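Local coordinates for calcium dodecin (Mycobacterium tuberculosis, PDB 3ONR), which binds calcium ions at subunit interfaces of a hollow, spherical homododecamer and may also sequester other small ligands, at residues 2-7 with 64-69; 40-45 with 57-62. The protein carries 2 engineered substitutions. All blocks are in the same frame, centred on the assembly; numbering follows the deposited sequence.

Contact 1: residues 2-7 with 64-69; sequences VSVYKV and FKMRPS. Residue 2 of segment 2-7 comes from a tag, linker or insertion. Engineered in segment 64-69: S69 (natural residue Ala).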
ATOM      1  N   VAL A   2      24.835  -2.486  20.172  1.00 53.63           N
ATOM      2  CA  VAL A   2      24.541  -3.621  21.135  1.00 53.50           C
ATOM      3  C   VAL A   2      24.185  -4.847  20.294  1.00 49.79           C
ATOM      4  O   VAL A   2      25.029  -5.317  19.567  1.00 49.66           O
ATOM      5  CB  VAL A   2      23.384  -3.273  22.098  1.00 55.21           C
ATOM      6  N   SER A   3      22.958  -5.354  20.367  1.00 46.90           N
ATOM      7  CA  SER A   3      22.470  -6.301  19.322  1.00 43.26           C
ATOM      8  C   SER A   3      21.747  -5.567  18.172  1.00 37.21           C
ATOM      9  O   SER A   3      20.727  -4.929  18.353  1.00 36.81           O
ATOM     10  CB  SER A   3      21.559  -7.390  19.910  1.00 44.32           C
ATOM     11  OG  SER A   3      22.221  -7.971  21.031  1.00 50.04           O
ATOM     12  N   VAL A   4      22.334  -5.688  17.007  1.00 32.84           N
ATOM     13  CA  VAL A   4      21.757  -5.198  15.762  1.00 26.91           C
ATOM     14  C   VAL A   4      21.523  -6.362  14.819  1.00 24.90           C
ATOM     15  O   VAL A   4      22.347  -7.276  14.774  1.00 23.79           O
ATOM     16  CB  VAL A   4      22.751  -4.143  15.145  1.00 26.79           C
ATOM     17  CG1 VAL A   4      22.223  -3.699  13.760  1.00 24.48           C
ATOM     18  CG2 VAL A   4      22.875  -2.977  16.091  1.00 25.74           C
ATOM     19  N   TYR A   5      20.458  -6.334  13.996  1.00 20.03           N
ATOM     20  CA  TYR A   5      20.084  -7.457  13.190  1.00 18.69           C
ATOM     21  C   TYR A   5      20.012  -7.066  11.705  1.00 19.01           C
ATOM     22  O   TYR A   5      19.793  -5.881  11.382  1.00 18.02           O
ATOM     23  CB  TYR A   5      18.693  -7.913  13.561  1.00 20.38           C
ATOM     24  CG  TYR A   5      18.603  -8.284  15.019  1.00 22.21           C
ATOM     25  CD1 TYR A   5      18.431  -7.310  16.002  1.00 27.06           C
ATOM     26  CD2 TYR A   5      18.595  -9.656  15.395  1.00 29.94           C
ATOM     27  CE1 TYR A   5      18.388  -7.658  17.336  1.00 32.58           C
ATOM     28  CE2 TYR A   5      18.596 -10.028  16.768  1.00 32.35           C
ATOM     29  CZ  TYR A   5      18.436  -9.032  17.709  1.00 35.86           C
ATOM     30  OH  TYR A   5      18.381  -9.342  19.081  1.00 43.38           O
ATOM     31  N   LYS A   6      20.251  -8.031  10.859  1.00 18.18           N
ATOM     32  CA  LYS A   6      20.126  -7.825   9.423  1.00 18.38           C
ATOM     33  C   LYS A   6      18.874  -8.483   8.953  1.00 17.05           C
ATOM     34  O   LYS A   6      18.457  -9.514   9.507  1.00 18.93           O
ATOM     35  CB  LYS A   6      21.351  -8.431   8.709  1.00 19.46           C
ATOM     36  CG  LYS A   6      21.278  -8.181   7.175  1.00 27.08           C
ATOM     37  CD  LYS A   6      22.652  -8.430   6.559  1.00 33.33           C
ATOM     38  CE  LYS A   6      22.539  -8.574   5.064  1.00 37.86           C
ATOM     39  NZ  LYS A   6      22.280  -7.327   4.350  1.00 39.41           N
ATOM     40  N   VAL A   7      18.193  -7.866   8.009  1.00 16.07           N
ATOM     41  CA  VAL A   7      16.901  -8.437   7.535  1.00 16.38           C
ATOM     42  C   VAL A   7      17.103  -8.766   6.064  1.00 19.55           C
ATOM     43  O   VAL A   7      17.477  -7.848   5.263  1.00 20.71           O
ATOM     44  CB  VAL A   7      15.769  -7.315   7.598  1.00 18.07           C
ATOM     45  CG1 VAL A   7      14.367  -7.887   7.102  1.00 21.28           C
ATOM     46  CG2 VAL A   7      15.694  -6.813   8.964  1.00 18.05           C
ATOM     47  N   PHE A  64      18.275 -11.733  11.493  1.00 22.68           N
ATOM     48  CA  PHE A  64      19.231 -12.454  12.362  1.00 23.10           C
ATOM     49  C   PHE A  64      20.243 -11.480  12.867  1.00 23.69           C
ATOM     50  O   PHE A  64      20.476 -10.412  12.269  1.00 22.66           O
ATOM     51  CB  PHE A  64      19.987 -13.584  11.554  1.00 22.65           C
ATOM     52  CG  PHE A  64      20.480 -13.137  10.175  1.00 22.29           C
ATOM     53  CD1 PHE A  64      21.730 -12.570  10.012  1.00 23.49           C
ATOM     54  CD2 PHE A  64      19.643 -13.174   9.101  1.00 24.72           C
ATOM     55  CE1 PHE A  64      22.149 -12.097   8.770  1.00 26.39           C
ATOM     56  CE2 PHE A  64      20.063 -12.729   7.842  1.00 26.88           C
ATOM     57  CZ  PHE A  64      21.295 -12.181   7.676  1.00 23.93           C
ATOM     58  N   LYS A  65      20.775 -11.802  14.013  1.00 23.58           N
ATOM     59  CA  LYS A  65      21.856 -10.955  14.626  1.00 25.39           C
ATOM     60  C   LYS A  65      23.057 -10.778  13.680  1.00 24.41           C
ATOM     61  O   LYS A  65      23.471 -11.739  13.018  1.00 23.09           O
ATOM     62  CB  LYS A  65      22.289 -11.602  15.938  1.00 27.98           C
ATOM     63  CG  LYS A  65      23.009 -10.690  16.903  1.00 37.36           C
ATOM     64  CD  LYS A  65      22.726 -11.157  18.343  1.00 45.24           C
ATOM     65  CE  LYS A  65      23.493 -10.336  19.311  1.00 53.46           C
ATOM     66  NZ  LYS A  65      23.193 -10.866  20.673  1.00 56.84           N
ATOM     67  N   MET A  66      23.605  -9.551  13.595  1.00 25.51           N
ATOM     68  CA  MET A  66      24.844  -9.282  12.825  1.00 27.97           C
ATOM     69  C   MET A  66      25.997  -9.721  13.649  1.00 30.96           C
ATOM     70  O   MET A  66      26.116  -9.243  14.729  1.00 33.42           O
ATOM     71  CB  MET A  66      25.079  -7.783  12.657  1.00 30.03           C
ATOM     72  CG  MET A  66      24.074  -7.098  11.742  1.00 30.61           C
ATOM     73  SD  MET A  66      24.557  -5.339  11.523  1.00 39.70           S
ATOM     74  CE  MET A  66      23.529  -5.325  10.080  1.00 26.38           C
ATOM     75  N   ARG A  67      26.890 -10.572  13.132  1.00 31.08           N
ATOM     76  CA  ARG A  67      28.106 -10.923  13.921  1.00 35.25           C
ATOM     77  C   ARG A  67      29.218  -9.961  13.541  1.00 36.34           C
ATOM     78  O   ARG A  67      29.375  -9.690  12.341  1.00 35.83           O
ATOM     79  CB  ARG A  67      28.526 -12.370  13.629  1.00 35.25           C
ATOM     80  N   PRO A  68      30.012  -9.430  14.531  1.00 39.76           N
ATOM     81  CA  PRO A  68      31.067  -8.481  14.133  1.00 39.67           C
ATOM     82  C   PRO A  68      32.101  -9.028  13.117  1.00 39.64           C
ATOM     83  O   PRO A  68      32.688  -8.203  12.387  1.00 38.56           O
ATOM     84  CB  PRO A  68      31.796  -8.130  15.473  1.00 43.61           C
ATOM     85  CG  PRO A  68      30.717  -8.344  16.543  1.00 43.67           C
ATOM     86  CD  PRO A  68      29.910  -9.555  16.007  1.00 40.62           C
ATOM     87  N   SER A  69      32.372 -10.354  13.128  1.00 37.28           N
ATOM     88  CA  SER A  69      33.431 -10.945  12.245  1.00 35.98           C
ATOM     89  C   SER A  69      32.873 -11.228  10.858  1.00 32.44           C
ATOM     90  O   SER A  69      33.505 -11.990  10.077  1.00 33.07           O
ATOM     91  CB  SER A  69      34.019 -12.259  12.794  1.00 36.84           C
ATOM     92  OG  SER A  69      35.260 -12.111  13.444  1.00 41.23           O
TER
HETATM   93  O   HOH W   1      24.968  -7.603  16.701  1.00 10.91           O
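K6 and F64 exchange two backbone hydrogen bonds, K6 N to F64 O at 2.8 Å and F64 N to K6 O at 3.0 Å, and their side chains lie alongside each other. The K6 methylene chain runs past the far end of the phenyl ring, K6 CB lying 3.8 Å from F64 CE1, while K6 O sits over one ring face near its rim. F64 turns its ring there by holding CG between its own N and carbonyl carbon (chi1 45°). A long stem suits K6, apolar against the ring, its amine carried away. M66 N gives V4 O a nearly straight bond (174°), and the extended M66 chain carries SD obliquely across to V4 CG1 at 3.6 Å. These bonds tie the start of strand 4-14 to the end of strand 54-65, neighbours in the antiparallel dodecin sheet, which continues through Y5 and V7 into a second subunit. The Y5 ring turns an edge to the F64 carbonyl carbon. Farther out, K65 stretches its extended chain to S3, where K65 NZ bonds weakly to S3 OG (3.1 Å). D35 takes the K65 N-H, and L72 of a third subunit packs on K6 and F64.

Contact 2: residues 40-45 with 57-62; sequences RVIEQD and RIKLEV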
ATOM      1  N   ARG A  40       8.274 -14.045   7.636  1.00 20.10           N
ATOM      2  CA  ARG A  40       6.966 -13.426   7.163  1.00 19.03           C
ATOM      3  C   ARG A  40       6.782 -13.628   5.684  1.00 18.33           C
ATOM      4  O   ARG A  40       7.728 -13.462   4.891  1.00 18.00           O
ATOM      5  CB  ARG A  40       6.959 -11.906   7.471  1.00 20.59           C
ATOM      6  CG  ARG A  40       5.655 -11.199   7.193  1.00 28.76           C
ATOM      7  CD  ARG A  40       5.783  -9.727   7.659  1.00 40.37           C
ATOM      8  NE  ARG A  40       6.523  -9.753   8.926  1.00 46.90           N
ATOM      9  CZ  ARG A  40       6.750  -8.720   9.732  1.00 56.41           C
ATOM     10  NH1 ARG A  40       7.433  -8.926  10.861  1.00 62.21           N
ATOM     11  NH2 ARG A  40       6.295  -7.495   9.449  1.00 57.80           N
ATOM     12  N   VAL A  41       5.572 -13.988   5.252  1.00 17.82           N
ATOM     13  CA  VAL A  41       5.359 -14.145   3.812  1.00 16.29           C
ATOM     14  C   VAL A  41       5.118 -12.762   3.137  1.00 13.97           C
ATOM     15  O   VAL A  41       4.233 -12.028   3.553  1.00 18.54           O
ATOM     16  CB  VAL A  41       4.123 -15.059   3.572  1.00 16.49           C
ATOM     17  CG1 VAL A  41       3.828 -15.173   2.070  1.00 17.91           C
ATOM     18  CG2 VAL A  41       4.532 -16.449   4.108  1.00 18.55           C
ATOM     19  N   ILE A  42       5.940 -12.433   2.123  1.00 13.76           N
ATOM     20  CA  ILE A  42       5.850 -11.135   1.427  1.00 15.70           C
ATOM     21  C   ILE A  42       5.096 -11.309   0.102  1.00 17.98           C
ATOM     22  O   ILE A  42       4.249 -10.467  -0.255  1.00 17.66           O
ATOM     23  CB  ILE A  42       7.292 -10.585   1.093  1.00 15.30           C
ATOM     24  CG1 ILE A  42       8.144 -10.591   2.402  1.00 17.66           C
ATOM     25  CG2 ILE A  42       7.273  -9.100   0.577  1.00 19.14           C
ATOM     26  CD1 ILE A  42       7.470  -9.805   3.575  1.00 20.91           C
ATOM     27  N   GLU A  43       5.416 -12.389  -0.627  1.00 18.37           N
ATOM     28  CA  GLU A  43       4.748 -12.592  -1.962  1.00 19.21           C
ATOM     29  C   GLU A  43       4.723 -14.060  -2.303  1.00 19.09           C
ATOM     30  O   GLU A  43       5.542 -14.813  -1.820  1.00 16.58           O
ATOM     31  CB  GLU A  43       5.544 -11.776  -3.041  1.00 21.21           C
ATOM     32  CG  GLU A  43       4.849 -11.813  -4.401  1.00 27.32           C
ATOM     33  CD  GLU A  43       5.501 -10.836  -5.407  1.00 39.66           C
ATOM     34  OE1 GLU A  43       6.387 -11.267  -6.201  1.00 40.75           O
ATOM     35  OE2 GLU A  43       5.105  -9.634  -5.416  1.00 42.78           O
ATOM     36  N   GLN A  44       3.760 -14.482  -3.139  1.00 17.64           N
ATOM     37  CA  GLN A  44       3.718 -15.845  -3.666  1.00 18.81           C
ATOM     38  C   GLN A  44       3.434 -15.735  -5.168  1.00 18.03           C
ATOM     39  O   GLN A  44       2.763 -14.805  -5.689  1.00 18.42           O
ATOM     40  CB  GLN A  44       2.556 -16.639  -3.019  1.00 18.35           C
ATOM     41  CG  GLN A  44       2.813 -16.934  -1.552  1.00 19.14           C
ATOM     42  CD  GLN A  44       1.581 -17.398  -0.851  1.00 23.70           C
ATOM     43  OE1 GLN A  44       1.442 -18.585  -0.528  1.00 23.32           O
ATOM     44  NE2 GLN A  44       0.642 -16.485  -0.699  1.00 23.13           N
ATOM     45  N   ASP A  45       4.032 -16.667  -5.870  1.00 17.43           N
ATOM     46  CA  ASP A  45       3.748 -16.766  -7.291  1.00 18.30           C
ATOM     47  C   ASP A  45       3.917 -18.205  -7.746  1.00 18.66           C
ATOM     48  O   ASP A  45       4.247 -19.124  -6.955  1.00 18.84           O
ATOM     49  CB  ASP A  45       4.508 -15.725  -8.168  1.00 19.13           C
ATOM     50  CG  ASP A  45       6.021 -16.025  -8.332  1.00 24.12           C
ATOM     51  OD1 ASP A  45       6.767 -15.114  -8.807  1.00 28.76           O
ATOM     52  OD2 ASP A  45       6.403 -17.178  -8.065  1.00 28.58           O
ATOM     53  N   ARG A  57       6.398 -20.579  -5.837  1.00 19.40           N
ATOM     54  CA  ARG A  57       7.549 -19.809  -5.347  1.00 19.44           C
ATOM     55  C   ARG A  57       7.062 -18.834  -4.255  1.00 17.85           C
ATOM     56  O   ARG A  57       5.947 -18.295  -4.331  1.00 18.35           O
ATOM     57  CB  ARG A  57       8.190 -18.985  -6.471  1.00 19.23           C
ATOM     58  CG  ARG A  57       8.587 -19.847  -7.726  1.00 20.72           C
ATOM     59  CD  ARG A  57       9.514 -19.084  -8.691  1.00 26.05           C
ATOM     60  NE  ARG A  57       8.849 -17.917  -9.272  1.00 26.54           N
ATOM     61  CZ  ARG A  57       9.294 -17.220 -10.314  1.00 32.84           C
ATOM     62  NH1 ARG A  57      10.428 -17.599 -10.937  1.00 29.40           N
ATOM     63  NH2 ARG A  57       8.601 -16.135 -10.719  1.00 28.71           N
ATOM     64  N   ILE A  58       7.852 -18.653  -3.187  1.00 17.43           N
ATOM     65  CA  ILE A  58       7.362 -17.819  -2.070  1.00 15.57           C
ATOM     66  C   ILE A  58       8.527 -16.985  -1.501  1.00 17.72           C
ATOM     67  O   ILE A  58       9.595 -17.538  -1.310  1.00 17.28           O
ATOM     68  CB  ILE A  58       6.658 -18.653  -0.988  1.00 16.33           C
ATOM     69  CG1 ILE A  58       6.076 -17.770   0.124  1.00 15.73           C
ATOM     70  CG2 ILE A  58       7.661 -19.670  -0.334  1.00 13.90           C
ATOM     71  CD1 ILE A  58       5.030 -18.579   0.966  1.00 17.31           C
ATOM     72  N   LYS A  59       8.295 -15.671  -1.369  1.00 14.98           N
ATOM     73  CA  LYS A  59       9.328 -14.719  -0.894  1.00 14.68           C
ATOM     74  C   LYS A  59       9.001 -14.546   0.586  1.00 14.44           C
ATOM     75  O   LYS A  59       7.827 -14.191   0.958  1.00 14.87           O
ATOM     76  CB  LYS A  59       9.212 -13.363  -1.648  1.00 15.80           C
ATOM     77  CG  LYS A  59      10.257 -12.364  -1.143  1.00 18.57           C
ATOM     78  CD  LYS A  59      10.538 -11.309  -2.189  1.00 29.76           C
ATOM     79  CE  LYS A  59       9.413 -10.368  -2.366  1.00 33.64           C
ATOM     80  NZ  LYS A  59       9.872  -9.228  -3.296  1.00 35.46           N
ATOM     81  N   LEU A  60      10.033 -14.751   1.408  1.00 15.63           N
ATOM     82  CA  LEU A  60       9.970 -14.679   2.859  1.00 17.14           C
ATOM     83  C   LEU A  60      10.945 -13.602   3.389  1.00 16.25           C
ATOM     84  O   LEU A  60      12.003 -13.429   2.848  1.00 16.40           O
ATOM     85  CB  LEU A  60      10.430 -15.965   3.489  1.00 17.27           C
ATOM     86  CG  LEU A  60       9.645 -17.263   3.079  1.00 18.82           C
ATOM     87  CD1 LEU A  60      10.265 -18.451   3.713  1.00 22.50           C
ATOM     88  CD2 LEU A  60       8.173 -17.125   3.545  1.00 19.73           C
ATOM     89  N   GLU A  61      10.558 -12.952   4.462  1.00 15.67           N
ATOM     90  CA  GLU A  61      11.505 -11.976   5.107  1.00 17.03           C
ATOM     91  C   GLU A  61      11.923 -12.612   6.451  1.00 17.43           C
ATOM     92  O   GLU A  61      11.055 -13.022   7.238  1.00 18.01           O
ATOM     93  CB  GLU A  61      10.759 -10.657   5.337  1.00 20.13           C
ATOM     94  CG  GLU A  61      11.604  -9.560   5.967  1.00 22.50           C
ATOM     95  CD  GLU A  61      10.817  -8.295   6.365  1.00 31.82           C
ATOM     96  OE1 GLU A  61      11.064  -7.763   7.453  1.00 37.63           O
ATOM     97  OE2 GLU A  61       9.983  -7.781   5.604  1.00 39.46           O
ATOM     98  N   VAL A  62      13.225 -12.680   6.723  1.00 15.69           N
ATOM     99  CA  VAL A  62      13.732 -13.184   8.003  1.00 17.38           C
ATOM    100  C   VAL A  62      14.804 -12.191   8.495  1.00 17.83           C
ATOM    101  O   VAL A  62      15.384 -11.455   7.693  1.00 17.71           O
ATOM    102  CB  VAL A  62      14.408 -14.629   7.854  1.00 19.30           C
ATOM    103  CG1 VAL A  62      13.310 -15.630   7.428  1.00 18.51           C
ATOM    104  CG2 VAL A  62      15.521 -14.581   6.789  1.00 22.20           C
TER
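D45 and R57 meet side-on: R57 NE points straight at D45 OD2 (2.8 Å, 177°), while R57 NH2 reaches D45 OD1, also at 2.8 Å, from above the carboxylate plane. This paired grip fixes the rotation of both groups. D45 places its short carboxylate within range by setting CG between its backbone N and carbonyl carbon (chi1 73°). On the opposite face of the sheet the packing is apolar. I58 CD1 lies 3.7 Å from Q44 CG, and V41 CG2 touches L60 CD2 at 3.7 Å; V41, I58 and L60, with the stem of Q44, fill this face, where A21, A22 and A25 of helix 18-32 cover I58 and L60. The strands form the antiparallel hairpin of the dodecin fold, interrupted by a classic beta bulge: I42 N and, weakly, E43 N both address K59 O, the former at 2.8 Å. There the exposed I42 reaches across, its CD1 3.8 Å from E61 CB and its CG2 against K59 CE, next to the ammonium. Beyond the D45-R57 pair, that face is looser: the charged ends of E61 and R40 form salt bridges with K59 and E43 of the second subunit, and K59 pairs with E61 of a third.

Overall arrangement
Strand 54-65 is common to both contacts and is the middle strand of the sheet: its end pairs with strand 4-14 in contact 1, its earlier part with strand 38-48 in contact 2. The centres lie about 22 Å apart, and contact 2 is nested within the chain segment that contact 1 closes. They meet where V7 CG1 approaches E61 OE1 at 3.3 Å. Contact 1 sits at the chain termini, away from the calcium site, whereas in contact 2 the side chain of Q44 is about 7 Å from the calcium ion and equally far from that of its ligand E19. The sheet continues into the second subunit at contact 1 and into two further subunits at contact 2.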